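Local coordinates for protein aspartate aminotransferase (Giardia lamblia, PDB 3MEB) that probably catalyses the pyridoxal 5'-phosphate-dependent transfer of an amino group from L-aspartate to 2-oxoglutarate, giving oxaloacetate and L-glutamate, at residues G130-G135 against T153-H158. Numbering follows the deposited sequence.
Sequences GSLHIG and TTWPNH. With SO4 (sulfate ion), chain C.
Leu132 reaches across from its helix with a single methyl, CD1, and sets it against two aromatic rings. The nearer is the imidazole of His158, met at its edge and close to its plane: CD1 lies 3.8 Å from CD2 of His158. The same methyl comes obliquely to the indole of Trp155, 4.1 Å from CZ3. With CG anti to its carbonyl carbon (chi1 -65°), Leu132 extends toward the 153-158 segment, and all three side chains are buried.

Each ring is held by other groups. ND1 of His158 shares a 2.8 Å hydrogen bond with OG1 of Thr154, while NE2 bonds to Asp241, a residue of the cofactor pocket, so His158 probably helps to position this aspartate from the second shell. CB of Trp155 sits over one face of the imidazole, toward its rim. CB of Asn157 lies over one face of the indole, 3.5 Å above the plane and toward the rim. From the five-membered ring, on the edge away from Leu132, NE1 of Trp155 gives a hydrogen bond of 2.8 Å to O1 of a sulfate ion, bent to 131°, and a weak one to O4. Arg419, Asn213, Gly57 and Lys277 also bond this sulfate, probably picked up from the crystallisation liquor. Trp155 belongs to the pyridoxal phosphate site, so the contact lies just behind the first shell.

Across the dimer interface, Asn157 ND2 bonds to the carbonyl oxygen of Arg319 of the second subunit. The seven-stranded mixed sheet here is the core of the large, cofactor-binding domain of fold type I aminotransferases. Helix 127-142 follows strand 120-125, outermost within this chain, whereas the Trp155 loop leads from the inner strand 148-151 into helix 157-166, where Ile161 also packs on Leu132 and Trp155.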
# COMPACT_ATOMS: atom_id res chain seq x y z
N GLY A 130 6.48 -1.34 3.38
CA GLY A 130 5.30 -2.20 3.48
C GLY A 130 5.71 -3.63 3.79
O GLY A 130 4.97 -4.37 4.44
N SER A 131 6.89 -4.01 3.32
CA SER A 131 7.45 -5.34 3.64
C SER A 131 7.81 -5.42 5.13
O SER A 131 7.46 -6.39 5.80
CB SER A 131 8.61 -5.67 2.72
OG SER A 131 8.21 -5.72 1.36
N LEU A 132 8.41 -4.35 5.68
CA LEU A 132 8.73 -4.29 7.12
C LEU A 132 7.50 -4.29 7.96
O LEU A 132 7.45 -4.99 8.96
CB LEU A 132 9.54 -3.02 7.46
CG LEU A 132 10.94 -2.89 6.84
CD1 LEU A 132 11.37 -1.42 6.73
CD2 LEU A 132 12.01 -3.77 7.62
N HIS A 133 6.54 -3.45 7.63
CA HIS A 133 5.27 -3.46 8.33
C HIS A 133 4.69 -4.88 8.47
O HIS A 133 4.43 -5.34 9.58
CB HIS A 133 4.24 -2.50 7.71
CG HIS A 133 2.88 -2.64 8.31
ND1 HIS A 133 2.59 -2.25 9.61
CD2 HIS A 133 1.73 -3.15 7.80
CE1 HIS A 133 1.33 -2.53 9.87
NE2 HIS A 133 0.79 -3.08 8.80
N ILE A 134 4.49 -5.54 7.33
CA ILE A 134 3.83 -6.85 7.30
C ILE A 134 4.69 -7.92 7.99
O ILE A 134 4.16 -8.78 8.71
CB ILE A 134 3.45 -7.29 5.86
CG1 ILE A 134 2.36 -6.37 5.31
CG2 ILE A 134 2.96 -8.76 5.84
CD1 ILE A 134 1.00 -6.49 6.05
N GLY A 135 6.01 -7.81 7.81
CA GLY A 135 6.93 -8.75 8.42
C GLY A 135 7.04 -8.56 9.94
O GLY A 135 7.00 -9.54 10.71
N THR A 153 22.17 2.35 15.88
CA THR A 153 21.90 3.33 14.85
C THR A 153 21.22 2.59 13.72
O THR A 153 21.67 1.51 13.32
CB THR A 153 23.25 3.95 14.36
OG1 THR A 153 23.79 4.75 15.42
CG2 THR A 153 23.08 4.83 13.17
N THR A 154 20.11 3.15 13.22
CA THR A 154 19.29 2.51 12.19
C THR A 154 18.44 3.54 11.45
O THR A 154 18.45 4.72 11.78
CB THR A 154 18.41 1.40 12.80
OG1 THR A 154 18.01 0.47 11.79
CG2 THR A 154 17.16 1.97 13.54
N TRP A 155 17.70 3.10 10.45
CA TRP A 155 16.84 3.99 9.70
C TRP A 155 15.71 4.49 10.61
O TRP A 155 14.97 3.65 11.16
CB TRP A 155 16.22 3.20 8.57
CG TRP A 155 15.50 3.98 7.51
CD1 TRP A 155 15.96 5.08 6.80
CD2 TRP A 155 14.23 3.64 6.95
NE1 TRP A 155 15.03 5.44 5.84
CE2 TRP A 155 13.95 4.57 5.92
CE3 TRP A 155 13.30 2.61 7.20
CZ2 TRP A 155 12.77 4.53 5.17
CZ3 TRP A 155 12.11 2.57 6.44
CH2 TRP A 155 11.86 3.53 5.46
N PRO A 156 15.56 5.84 10.76
CA PRO A 156 14.59 6.38 11.70
C PRO A 156 13.21 5.78 11.57
O PRO A 156 12.56 5.51 12.59
CB PRO A 156 14.58 7.88 11.37
CG PRO A 156 15.96 8.17 10.97
CD PRO A 156 16.44 6.91 10.23
N ASN A 157 12.76 5.52 10.35
CA ASN A 157 11.40 5.04 10.19
C ASN A 157 11.18 3.65 10.76
O ASN A 157 10.00 3.27 11.02
CB ASN A 157 10.95 5.06 8.72
CG ASN A 157 9.43 4.97 8.59
OD1 ASN A 157 8.69 5.47 9.48
ND2 ASN A 157 8.96 4.38 7.46
N HIS A 158 12.27 2.89 10.96
CA HIS A 158 12.16 1.62 11.63
C HIS A 158 11.46 1.77 13.00
O HIS A 158 10.66 0.90 13.38
CB HIS A 158 13.52 0.92 11.88
CG HIS A 158 14.15 0.29 10.69
ND1 HIS A 158 15.52 0.08 10.60
CD2 HIS A 158 13.63 -0.23 9.55
CE1 HIS A 158 15.80 -0.50 9.45
NE2 HIS A 158 14.67 -0.73 8.81
S SO4 C . 16.03 7.27 2.78
O1 SO4 C . 16.72 6.82 4.01
O2 SO4 C . 16.35 8.65 2.45
O3 SO4 C . 16.38 6.38 1.71
O4 SO4 C . 14.61 7.15 3.06